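Local coordinates for protein putative phophotriesterase (Proteus mirabilis, PDB 3RHG) that binds two zinc ions per subunit in an amidohydrolase barrel of the phosphotriesterase family and probably hydrolyses ester bonds, at residues 17-21 / 333-337; 45-50 / 64-68; 74-78 / 110-115; 97-101 / 130-134; 169-173 / 204-210. All coordinates share one frame; numbering follows the deposited sequence.

Contact 1 (17-21 / 333-337); sequences MGLTL and LCIDN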
# COMPACT_ATOMS: atom_id res chain seq x y z
N MET A 17 19.06 26.02 -1.78
CA MET A 17 17.96 25.22 -1.19
C MET A 17 18.21 23.71 -1.24
O MET A 17 17.73 22.97 -0.37
CB MET A 17 16.64 25.58 -1.84
CG MET A 17 16.19 26.98 -1.48
SD MET A 17 14.74 27.48 -2.44
CE MET A 17 13.57 26.19 -2.01
N GLY A 18 18.99 23.24 -2.21
CA GLY A 18 19.24 21.80 -2.31
C GLY A 18 17.96 20.95 -2.40
O GLY A 18 16.93 21.42 -2.88
N LEU A 19 18.07 19.69 -2.00
CA LEU A 19 16.95 18.77 -2.03
C LEU A 19 15.85 19.30 -1.13
O LEU A 19 16.07 19.51 0.08
CB LEU A 19 17.41 17.38 -1.57
CG LEU A 19 16.39 16.24 -1.46
CD1 LEU A 19 15.71 16.00 -2.80
CD2 LEU A 19 17.09 14.97 -0.95
N THR A 20 14.68 19.52 -1.72
CA THR A 20 13.59 20.26 -1.07
C THR A 20 12.29 19.48 -1.19
O THR A 20 11.96 18.95 -2.26
CB THR A 20 13.41 21.62 -1.77
OG1 THR A 20 14.59 22.40 -1.58
CG2 THR A 20 12.23 22.40 -1.14
N LEU A 21 11.52 19.46 -0.10
CA LEU A 21 10.16 18.88 -0.09
C LEU A 21 9.19 20.04 0.10
O LEU A 21 9.16 20.67 1.17
CB LEU A 21 10.01 17.89 1.05
CG LEU A 21 10.86 16.62 0.95
CD1 LEU A 21 10.74 15.79 2.27
CD2 LEU A 21 10.41 15.81 -0.26
N LEU A 333 13.88 17.39 -10.46
CA LEU A 333 12.50 17.29 -9.93
C LEU A 333 12.41 17.69 -8.47
O LEU A 333 11.40 18.27 -8.07
CB LEU A 333 11.93 15.88 -10.10
CG LEU A 333 11.53 15.49 -11.53
CD1 LEU A 333 11.16 14.02 -11.56
CD2 LEU A 333 10.35 16.34 -12.02
N CYS A 334 13.44 17.37 -7.68
CA CYS A 334 13.42 17.64 -6.24
C CYS A 334 14.40 18.73 -5.82
O CYS A 334 14.62 18.94 -4.63
CB CYS A 334 13.72 16.37 -5.44
SG CYS A 334 12.48 15.09 -5.65
N ILE A 335 15.04 19.37 -6.81
CA ILE A 335 16.01 20.43 -6.55
C ILE A 335 15.64 21.71 -7.30
O ILE A 335 15.01 22.61 -6.72
CB ILE A 335 17.44 19.97 -6.90
CG1 ILE A 335 17.78 18.70 -6.10
CG2 ILE A 335 18.46 21.08 -6.59
CD1 ILE A 335 19.07 18.04 -6.47
N ASP A 336 15.97 21.77 -8.59
CA ASP A 336 15.66 22.96 -9.39
C ASP A 336 14.17 23.32 -9.36
O ASP A 336 13.81 24.49 -9.26
CB ASP A 336 16.07 22.78 -10.85
CG ASP A 336 17.52 22.38 -11.00
OD1 ASP A 336 18.19 22.94 -11.90
OD2 ASP A 336 17.97 21.47 -10.26
N ASN A 337 13.31 22.32 -9.51
CA ASN A 337 11.87 22.59 -9.66
C ASN A 337 11.27 23.25 -8.40
O ASN A 337 10.69 24.34 -8.49
CB ASN A 337 11.12 21.32 -10.04
CG ASN A 337 11.28 20.97 -11.52
OD1 ASN A 337 12.20 21.46 -12.20
ND2 ASN A 337 10.42 20.08 -12.01
O HOH W 1 16.59 23.49 -4.54
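Leu19 and Thr20 meet Cys334 where the first strand of the barrel, 19-24, faces the turn between helices 327-333 and 336-343. The fold is the (beta/alpha)8 barrel of the amidohydrolases, so the contact ties its first strand to its last helices. One backbone bond spans the gap. Thr20 N donates to Cys334 O at 3.0 Å, and Thr20 N lies nearly in line with the Cys334 C=O bond (171°). The strand also pairs with strand 89-94, through Lys90, Thr91 and Val93. Leu19 CA adds a weaker CH...O contact to Cys334 O.

Leu19 holds its CG anti to the backbone N (chi1 177°), and Leu19 CD1 lies against Cys334 CB. The two carbons come unusually close, but Leu19 has a second conformer, so the shortness is doubtful. Cys334 SG turns to the side of its own N (chi1 -64°), and CB is the atom that meets Leu19. Pro313 of helix 311-322 also packs on Leu19, and Val312 and Leu317 pack on Cys334.

Ile335 sits at the N-cap position of helix 336-343 and lies at the exposed border. Its CG1 comes alongside Leu19 CA, and its CG2 approaches Gly18 O. Gly18 has positive phi, and its carbonyl is shared. A water donates to Gly18 O and also to Ile335 O, bridging the two backbones. From within its own segment, Thr20 OG1 donates to Gly18 O at 2.9 Å, reaching it from above the carbonyl plane.

Contact 2 (45-50 / 64-68); sequences LVDKKV and CCCDN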
# COMPACT_ATOMS: atom_id res chain seq x y z
N LEU A 45 -9.02 0.74 17.11
CA LEU A 45 -7.98 1.71 16.75
C LEU A 45 -8.09 2.99 17.55
O LEU A 45 -7.11 3.72 17.71
CB LEU A 45 -8.07 2.08 15.26
CG LEU A 45 -7.97 0.93 14.25
CD1 LEU A 45 -8.24 1.45 12.84
CD2 LEU A 45 -6.61 0.21 14.32
N VAL A 46 -9.30 3.28 18.02
CA VAL A 46 -9.64 4.62 18.47
C VAL A 46 -8.72 5.15 19.56
O VAL A 46 -8.24 6.30 19.47
CB VAL A 46 -11.13 4.69 18.90
CG1 VAL A 46 -11.43 6.01 19.59
CG2 VAL A 46 -12.02 4.50 17.67
N ASP A 47 -8.46 4.32 20.56
CA ASP A 47 -7.71 4.75 21.74
C ASP A 47 -6.28 4.25 21.78
O ASP A 47 -5.61 4.38 22.79
CB ASP A 47 -8.43 4.32 23.02
CG ASP A 47 -9.72 5.08 23.25
OD1 ASP A 47 -9.77 6.28 22.91
OD2 ASP A 47 -10.69 4.46 23.75
N LYS A 48 -5.81 3.66 20.67
CA LYS A 48 -4.46 3.13 20.63
C LYS A 48 -3.45 4.18 20.18
O LYS A 48 -3.78 5.08 19.42
CB LYS A 48 -4.38 1.90 19.72
CG LYS A 48 -4.96 0.63 20.36
CD LYS A 48 -4.72 -0.59 19.48
CE LYS A 48 -5.02 -1.87 20.23
NZ LYS A 48 -6.23 -1.73 21.09
N LYS A 49 -2.22 4.05 20.66
CA LYS A 49 -1.11 4.82 20.15
C LYS A 49 -0.73 4.28 18.78
O LYS A 49 -0.74 3.07 18.54
CB LYS A 49 0.10 4.75 21.10
CG LYS A 49 0.16 5.86 22.16
CD LYS A 49 -1.22 6.19 22.73
CE LYS A 49 -1.14 6.92 24.07
NZ LYS A 49 -0.86 8.38 23.92
N VAL A 50 -0.42 5.17 17.86
CA VAL A 50 0.02 4.73 16.54
C VAL A 50 1.35 3.97 16.64
O VAL A 50 2.31 4.43 17.27
CB VAL A 50 0.14 5.92 15.56
CG1 VAL A 50 0.68 5.43 14.21
CG2 VAL A 50 -1.21 6.59 15.42
N CYS A 64 -10.10 7.89 12.72
CA CYS A 64 -10.81 7.48 13.95
C CYS A 64 -9.86 7.34 15.14
O CYS A 64 -10.29 7.18 16.28
CB CYS A 64 -11.57 6.17 13.75
SG CYS A 64 -10.50 4.69 13.77
N CYS A 65 -8.56 7.37 14.86
CA CYS A 65 -7.54 7.13 15.89
C CYS A 65 -7.05 8.46 16.47
O CYS A 65 -6.35 9.22 15.80
CB CYS A 65 -6.39 6.31 15.30
SG CYS A 65 -4.96 6.07 16.37
N CYS A 66 -7.38 8.75 17.72
CA CYS A 66 -7.05 10.04 18.31
C CYS A 66 -5.56 10.37 18.22
O CYS A 66 -5.17 11.49 17.86
CB CYS A 66 -7.50 10.08 19.77
SG CYS A 66 -9.26 9.83 19.99
N ASP A 67 -4.71 9.42 18.60
CA ASP A 67 -3.27 9.66 18.62
C ASP A 67 -2.76 10.02 17.23
O ASP A 67 -1.84 10.86 17.07
CB ASP A 67 -2.52 8.44 19.14
CG ASP A 67 -1.02 8.66 19.23
OD1 ASP A 67 -0.59 9.65 19.87
OD2 ASP A 67 -0.26 7.85 18.65
N ASN A 68 -3.34 9.40 16.20
CA ASN A 68 -2.93 9.64 14.81
C ASN A 68 -3.15 11.09 14.40
O ASN A 68 -2.42 11.65 13.56
CB ASN A 68 -3.73 8.72 13.89
CG ASN A 68 -3.08 8.50 12.55
OD1 ASN A 68 -1.86 8.54 12.41
ND2 ASN A 68 -3.91 8.23 11.55
O HOH W 2 -5.57 6.99 19.94
O HOH W 3 1.60 9.00 21.94
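Val50 CG2 packs against the start of helix 66-69, touching Asn68 CA and CB, each at 3.6 Å. Val50 CG2 also lies 3.9 Å from Cys65 SG. Val50 CG1 is the branch anti to N (chi1 178°), which leaves CG2 beside N and facing the helix. Leu58 of helix 55-58 covers both Val50 and Cys65. A second apolar patch lies at the other end. There Leu45 CB and CD1 rest on Cys64 SG, and Val46 CG2 sits close to both the sulfur and the carbonyl oxygen of Cys64.

Between the patches the backbones meet. Leu45 to Lys48 form a type I beta turn, and Cys66 N donates to Val46 O at 3.1 Å, in the carbonyl plane. A water donates to Val46 O and Lys48 O and accepts from Asp67 N, so it bridges the turn and the helix start.

The polar edge is carried by Asp67. With chi1 near 180° its carboxylate extends to the loop, and Asp67 OD2 accepts from Val50 N at 2.8 Å. The bond is nearly straight (166°), and the donor meets the anti side, somewhat out of the carboxylate plane. The other oxygen, OD1, forms a salt bridge with Lys298. Lys49 NZ stays 4.3 Å from Asp67 OD1, beyond salt-bridge range, and a water joins the two. The two carboxylate oxygens thus serve different partners. The backbone N-H and the nearby lysines would probably favour the charged form of Asp67, so one carboxylate ties the loop 45-50 to Lys298.

Contact 3 (74-78 / 110-115); sequences IEDVI and QVAELT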
# COMPACT_ATOMS: atom_id res chain seq x y z
N ILE A 74 8.08 16.96 19.13
CA ILE A 74 9.30 17.37 18.43
C ILE A 74 10.34 16.24 18.29
O ILE A 74 11.01 16.15 17.26
CB ILE A 74 9.93 18.66 19.03
CG1 ILE A 74 11.05 19.17 18.11
CG2 ILE A 74 10.46 18.38 20.44
CD1 ILE A 74 11.48 20.59 18.38
N GLU A 75 10.49 15.38 19.31
CA GLU A 75 11.44 14.26 19.26
C GLU A 75 11.13 13.35 18.07
O GLU A 75 12.03 12.87 17.37
CB GLU A 75 11.37 13.43 20.55
CG GLU A 75 11.02 14.21 21.82
CD GLU A 75 9.52 14.20 22.13
OE1 GLU A 75 8.90 15.28 22.09
OE2 GLU A 75 8.96 13.11 22.43
N ASP A 76 9.84 13.09 17.86
CA ASP A 76 9.42 12.22 16.76
C ASP A 76 9.68 12.88 15.41
O ASP A 76 10.16 12.23 14.46
CB ASP A 76 7.94 11.88 16.88
CG ASP A 76 7.63 10.95 18.04
OD1 ASP A 76 8.45 10.05 18.32
OD2 ASP A 76 6.58 11.13 18.68
N VAL A 77 9.34 14.16 15.31
CA VAL A 77 9.58 14.92 14.08
C VAL A 77 11.08 14.99 13.71
O VAL A 77 11.46 14.76 12.55
CB VAL A 77 8.94 16.33 14.17
CG1 VAL A 77 9.29 17.18 12.94
CG2 VAL A 77 7.41 16.22 14.33
N ILE A 78 11.93 15.28 14.69
CA ILE A 78 13.37 15.33 14.44
C ILE A 78 13.89 13.96 14.01
O ILE A 78 14.69 13.86 13.08
CB ILE A 78 14.13 15.85 15.66
CG1 ILE A 78 13.89 17.36 15.81
CG2 ILE A 78 15.62 15.55 15.54
CD1 ILE A 78 14.44 17.95 17.08
N GLN A 110 12.43 25.67 16.31
CA GLN A 110 13.24 24.77 17.13
C GLN A 110 13.84 23.66 16.28
O GLN A 110 15.02 23.30 16.42
CB GLN A 110 12.41 24.17 18.27
CG GLN A 110 12.10 25.15 19.41
CD GLN A 110 10.92 24.71 20.26
OE1 GLN A 110 10.77 23.54 20.58
NE2 GLN A 110 10.07 25.66 20.63
N VAL A 111 13.03 23.09 15.40
CA VAL A 111 13.51 22.02 14.52
C VAL A 111 14.61 22.51 13.57
O VAL A 111 15.62 21.84 13.34
CB VAL A 111 12.35 21.39 13.72
CG1 VAL A 111 12.89 20.54 12.56
CG2 VAL A 111 11.48 20.57 14.66
N ALA A 112 14.38 23.68 12.98
CA ALA A 112 15.37 24.26 12.09
C ALA A 112 16.71 24.41 12.81
O ALA A 112 17.77 24.07 12.28
CB ALA A 112 14.88 25.61 11.56
N GLU A 113 16.65 24.93 14.03
CA GLU A 113 17.85 25.18 14.82
C GLU A 113 18.57 23.87 15.19
O GLU A 113 19.80 23.78 15.12
CB GLU A 113 17.48 25.96 16.07
CG GLU A 113 17.11 27.39 15.79
CD GLU A 113 16.58 28.10 17.02
OE1 GLU A 113 16.13 27.39 17.95
OE2 GLU A 113 16.60 29.36 17.06
N LEU A 114 17.81 22.87 15.58
CA LEU A 114 18.40 21.61 16.03
C LEU A 114 18.96 20.76 14.89
O LEU A 114 19.95 20.06 15.06
CB LEU A 114 17.40 20.79 16.86
CG LEU A 114 17.05 21.45 18.19
CD1 LEU A 114 15.81 20.84 18.78
CD2 LEU A 114 18.21 21.35 19.17
N THR A 115 18.33 20.83 13.72
CA THR A 115 18.67 19.93 12.62
C THR A 115 19.49 20.60 11.54
O THR A 115 20.18 19.92 10.78
CB THR A 115 17.43 19.38 11.92
OG1 THR A 115 16.71 20.45 11.30
CG2 THR A 115 16.54 18.66 12.91
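Ile74 reaches Val111 with two atoms. Ile74 CD1 lies 3.7 Å from Val111 CG2, and CG1 lies against the same methyl. The two side chains run past each other in opposite directions. Ile74 CD1 also touches Gln110 CB at 3.7 Å, crossing that side chain at about a right angle. One turn later Ile78 CD1 meets Leu114 CD1 at 3.6 Å, again nearly at right angles. Ile78 CG1 and CG2 face Thr115 CG2, with CG1 at 4.1 Å.

These contacts join helix 74-86 to helix 105-115, neighbours on the outside of the (beta/alpha)8 barrel, on either side of strand 89-94 in the chain. The short axes approach to 10.8 Å and cross at -50°. No hydrogen bond crosses the interface.

The reach of Ile74 comes from its torsions: CG1 is anti to N (chi1 -170°) and chi2 extends it further, so CD1 projects to the other helix. Thr115 is fixed by its hydroxyl: Thr115 OG1 donates to Val111 O at 2.7 Å, which leaves CG2 facing Ile78. Thr115 N bonds the same oxygen from the opposite face of its plane. The hydroxyl oxygen is also bonded to Ile117 N, and Phe27 packs on both Val77 and Val111.

Contact 4 (97-101 / 130-134); sequences GSSSI and FEGKR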
# COMPACT_ATOMS: atom_id res chain seq x y z
N GLY A 97 -0.89 26.11 7.37
CA GLY A 97 -0.90 27.57 7.21
C GLY A 97 -1.74 28.31 8.23
O GLY A 97 -1.79 29.55 8.21
N SER A 98 -2.43 27.57 9.10
CA SER A 98 -3.46 28.17 9.94
C SER A 98 -3.47 27.56 11.33
O SER A 98 -3.13 26.39 11.51
CB SER A 98 -4.84 27.92 9.31
OG SER A 98 -5.85 28.49 10.13
N SER A 99 -3.88 28.35 12.31
CA SER A 99 -4.12 27.81 13.64
C SER A 99 -5.24 26.74 13.61
O SER A 99 -5.33 25.88 14.50
CB SER A 99 -4.50 28.95 14.59
OG SER A 99 -5.63 29.66 14.09
N SER A 100 -6.12 26.79 12.60
CA SER A 100 -7.25 25.85 12.58
C SER A 100 -6.79 24.40 12.44
O SER A 100 -7.54 23.46 12.78
CB SER A 100 -8.21 26.17 11.44
OG SER A 100 -7.63 25.76 10.20
N ILE A 101 -5.56 24.22 11.92
CA ILE A 101 -4.98 22.88 11.76
C ILE A 101 -3.67 22.70 12.57
O ILE A 101 -2.85 21.81 12.31
CB ILE A 101 -4.84 22.46 10.27
CG1 ILE A 101 -4.30 23.59 9.41
CG2 ILE A 101 -6.20 22.02 9.74
CD1 ILE A 101 -3.81 23.09 8.02
N PHE A 130 -12.87 23.53 8.82
CA PHE A 130 -11.99 23.85 9.94
C PHE A 130 -12.05 25.34 10.31
O PHE A 130 -11.94 25.69 11.50
CB PHE A 130 -10.53 23.49 9.61
CG PHE A 130 -10.26 22.02 9.59
CD1 PHE A 130 -9.71 21.40 10.70
CD2 PHE A 130 -10.56 21.25 8.46
CE1 PHE A 130 -9.46 20.03 10.70
CE2 PHE A 130 -10.34 19.89 8.45
CZ PHE A 130 -9.77 19.27 9.56
N GLU A 131 -12.20 26.20 9.31
CA GLU A 131 -12.06 27.65 9.51
C GLU A 131 -13.36 28.33 9.95
O GLU A 131 -13.33 29.37 10.59
CB GLU A 131 -11.51 28.33 8.24
CG GLU A 131 -10.10 27.85 7.82
CD GLU A 131 -8.99 28.32 8.76
OE1 GLU A 131 -9.27 29.06 9.73
OE2 GLU A 131 -7.81 27.96 8.52
N GLY A 132 -14.49 27.75 9.56
CA GLY A 132 -15.76 28.35 9.94
C GLY A 132 -15.89 29.78 9.47
O GLY A 132 -15.55 30.12 8.31
N LYS A 133 -16.39 30.63 10.38
CA LYS A 133 -16.63 32.04 10.09
C LYS A 133 -15.36 32.82 9.77
O LYS A 133 -15.46 33.95 9.29
CB LYS A 133 -17.35 32.73 11.26
CG LYS A 133 -18.66 32.13 11.67
CD LYS A 133 -19.15 32.84 12.96
CE LYS A 133 -20.51 32.35 13.45
NZ LYS A 133 -21.63 32.86 12.61
N ARG A 134 -14.18 32.28 10.05
CA ARG A 134 -12.96 33.00 9.68
C ARG A 134 -12.91 33.30 8.18
O ARG A 134 -12.27 34.27 7.77
CB ARG A 134 -11.69 32.24 10.09
CG ARG A 134 -11.51 32.04 11.60
CD ARG A 134 -10.21 31.29 11.86
NE ARG A 134 -9.04 32.17 11.81
CZ ARG A 134 -7.79 31.77 11.64
NH1 ARG A 134 -7.50 30.48 11.47
NH2 ARG A 134 -6.82 32.66 11.63
O HOH W 4 -4.17 31.22 11.63
O HOH W 5 -10.58 23.98 13.51
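Ser100 and Phe130 are the closest backbone pair, 5.8 Å between CA atoms, where the short 3-10 turn 99-100 faces the end of helix 128-131. A water bridges them, donating to both Ser100 O and Phe130 O.

Glu131 OE2 is gripped by two hydroxyls. Ser98 OG donates to Glu131 OE2 at 2.6 Å, on the syn lone pair. Ser100 OG donates to Glu131 OE2 at 2.8 Å from above the carboxylate plane. Tyr126 N bonds the same oxygen. The Glu131 chain bends at chi2 (-71°), which turns the carboxylate back to the serines. Glu131 OE1 makes a salt bridge with Arg134 NH1 at 2.9 Å. Ser98 OG also accepts from Ser100 N, an ST turn, and takes a weak bond from Arg134 NH1. A second water joins Arg134 NH2 to Ser99 N. Ile101 CG2 lies over one face of the Phe130 ring as a CH-pi contact, 4.1 Å from the centroid.

The contact joins the loop after strand 89-94 to the end of helix 128-131, which follows strand 118-123; the two strands are adjacent in the barrel sheet. Ile101 lies near the metal site, its side chain about 5 Å from those of His25 and Glu166. Gly97 bonds the backbone of Gly124, and helix 105-115 follows Ile101 in the chain.

Contact 5 (169-173 / 204-210); sequences VSPFF and QRRGDEV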
# COMPACT_ATOMS: atom_id res chain seq x y z
N VAL A 169 -9.53 24.67 -0.65
CA VAL A 169 -10.66 24.53 -1.58
C VAL A 169 -11.26 23.15 -1.29
O VAL A 169 -10.62 22.12 -1.56
CB VAL A 169 -10.22 24.60 -3.07
CG1 VAL A 169 -11.42 24.34 -4.02
CG2 VAL A 169 -9.55 25.94 -3.38
N SER A 170 -12.45 23.11 -0.69
CA SER A 170 -13.03 21.84 -0.30
C SER A 170 -13.83 21.27 -1.48
O SER A 170 -13.99 21.93 -2.50
CB SER A 170 -13.98 22.04 0.89
OG SER A 170 -15.19 22.65 0.44
N PRO A 171 -14.38 20.05 -1.33
CA PRO A 171 -15.21 19.48 -2.38
C PRO A 171 -16.52 20.23 -2.60
O PRO A 171 -17.23 19.92 -3.56
CB PRO A 171 -15.50 18.06 -1.86
CG PRO A 171 -14.33 17.77 -0.93
CD PRO A 171 -14.12 19.08 -0.24
N PHE A 172 -16.81 21.21 -1.75
CA PHE A 172 -18.00 22.04 -1.88
C PHE A 172 -17.67 23.46 -2.33
O PHE A 172 -18.59 24.25 -2.58
CB PHE A 172 -18.72 22.04 -0.52
CG PHE A 172 -18.91 20.66 0.02
CD1 PHE A 172 -19.85 19.82 -0.56
CD2 PHE A 172 -18.07 20.16 1.00
CE1 PHE A 172 -20.01 18.53 -0.10
CE2 PHE A 172 -18.22 18.86 1.46
CZ PHE A 172 -19.19 18.04 0.90
N PHE A 173 -16.37 23.75 -2.45
CA PHE A 173 -15.82 25.07 -2.82
C PHE A 173 -16.77 26.20 -2.41
O PHE A 173 -17.45 26.81 -3.25
CB PHE A 173 -15.49 25.13 -4.32
CG PHE A 173 -14.53 26.24 -4.71
CD1 PHE A 173 -13.82 26.96 -3.74
CD2 PHE A 173 -14.27 26.51 -6.06
CE1 PHE A 173 -12.90 27.95 -4.10
CE2 PHE A 173 -13.35 27.49 -6.43
CZ PHE A 173 -12.67 28.23 -5.45
N GLN A 204 -11.80 15.49 -7.18
CA GLN A 204 -12.59 16.30 -8.09
C GLN A 204 -11.69 16.91 -9.15
O GLN A 204 -10.47 16.67 -9.17
CB GLN A 204 -13.33 17.41 -7.34
CG GLN A 204 -14.31 16.87 -6.30
CD GLN A 204 -15.13 17.97 -5.71
OE1 GLN A 204 -14.64 19.09 -5.52
NE2 GLN A 204 -16.39 17.67 -5.40
N ARG A 205 -12.30 17.71 -10.03
CA ARG A 205 -11.57 18.39 -11.08
C ARG A 205 -11.93 19.88 -11.08
O ARG A 205 -12.53 20.39 -12.02
CB ARG A 205 -11.92 17.76 -12.42
CG ARG A 205 -11.65 16.25 -12.45
CD ARG A 205 -10.16 15.94 -12.45
NE ARG A 205 -9.91 14.49 -12.55
CZ ARG A 205 -9.80 13.65 -11.52
NH1 ARG A 205 -9.90 14.08 -10.25
NH2 ARG A 205 -9.57 12.36 -11.75
N ARG A 206 -11.59 20.57 -9.99
CA ARG A 206 -11.98 21.97 -9.84
C ARG A 206 -10.90 22.94 -10.30
O ARG A 206 -11.01 24.16 -10.10
CB ARG A 206 -12.35 22.24 -8.38
CG ARG A 206 -13.72 21.64 -8.01
CD ARG A 206 -14.24 22.30 -6.75
NE ARG A 206 -15.46 21.68 -6.22
CZ ARG A 206 -16.68 22.21 -6.35
NH1 ARG A 206 -16.85 23.34 -7.05
NH2 ARG A 206 -17.74 21.61 -5.79
N GLY A 207 -9.86 22.42 -10.93
CA GLY A 207 -8.78 23.29 -11.35
C GLY A 207 -9.15 24.49 -12.22
O GLY A 207 -8.66 25.59 -11.99
N ASP A 208 -10.01 24.29 -13.23
CA ASP A 208 -10.32 25.43 -14.11
C ASP A 208 -11.01 26.55 -13.32
O ASP A 208 -10.71 27.73 -13.51
CB ASP A 208 -11.20 25.02 -15.28
CG ASP A 208 -10.43 24.75 -16.54
OD1 ASP A 208 -9.38 25.41 -16.81
OD2 ASP A 208 -10.89 23.88 -17.32
N GLU A 209 -11.94 26.21 -12.43
CA GLU A 209 -12.62 27.30 -11.72
C GLU A 209 -11.71 27.99 -10.69
O GLU A 209 -11.79 29.21 -10.51
CB GLU A 209 -13.95 26.86 -11.12
CG GLU A 209 -13.80 26.14 -9.88
CD GLU A 209 -15.14 25.79 -9.24
OE1 GLU A 209 -16.01 26.68 -8.99
OE2 GLU A 209 -15.31 24.60 -8.99
N VAL A 210 -10.80 27.23 -10.08
CA VAL A 210 -9.85 27.84 -9.16
C VAL A 210 -8.92 28.78 -9.95
O VAL A 210 -8.64 29.91 -9.51
CB VAL A 210 -9.03 26.76 -8.44
CG1 VAL A 210 -7.76 27.34 -7.81
CG2 VAL A 210 -9.93 26.04 -7.40
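Pro171 O is held by two side chains of the other segment, Gln204 and Arg206. Gln204 NE2 donates to Pro171 O at 3.0 Å, on a lone pair in the carbonyl plane. Arg206 NH2 donates to Pro171 O at 2.8 Å from above that plane. The guanidinium is held from other sides too. Its NE donates to Gln204 OE1, and Arg206 NH1 makes a salt bridge with Glu209 OE2 at 2.8 Å. Over one face lies Phe173 CB. Three bonded groups thus fix the rotation of the Arg206 end, and its charge would probably polarise the Pro171 carbonyl.

The tight part surrounds the buried Phe173. A chi1 of -161° sets its CG beside the carbonyl carbon and sends the ring toward helix 207-217. The Glu209 carboxylate comes to the ring edge, with Glu209 CD 3.4 Å from Phe173 CD2 and the two planes 79° apart. Val210 CG2 approaches Phe173 CE2 at 3.8 Å and also meets Val169 CG2 at 4.0 Å. Leu181 of helix 175-188 packs on both Phe173 and Val210, and Lys178 makes a cation-pi contact with the ring.

The looser side is the more exposed one. Pro171 CB lies along the Gln204 amide, and the exposed Phe172 adds little, its CB pointing away from the other segment. Ser170 OG accepts from Phe172 N, an ST turn, and bonds Glu177.

This joins the loops after strands 163-168 and 195-199, at the C-terminal ends of adjacent barrel strands. Such loops build the active site of a (beta/alpha)8 enzyme: here Val169 is about 5 Å from the zinc ligand His199, side chain to side chain, and the Pro171 side chain about 6 Å from bound benzoic acid.

In the fold
The five contacts are spread over one (beta/alpha)8 barrel. Contact 1 joins residues 312 positions apart and links the first barrel strand to the last helices; the other four lie within that span. Contacts 4 and 5 are near the zinc site and are close to each other, with centres 18 Å and nearest atoms about 8 Å apart. Contact 1 lies on the opposite side of the chain's centre from both. Contacts 2 and 3 follow in series, nearest atoms about 7 Å apart, through helices 66-69 and 74-86. Contact 2 is peripheral, yet its Asn68 side chain is about 11 Å from benzoic acid. Contacts 3 and 4 interleave along the chain.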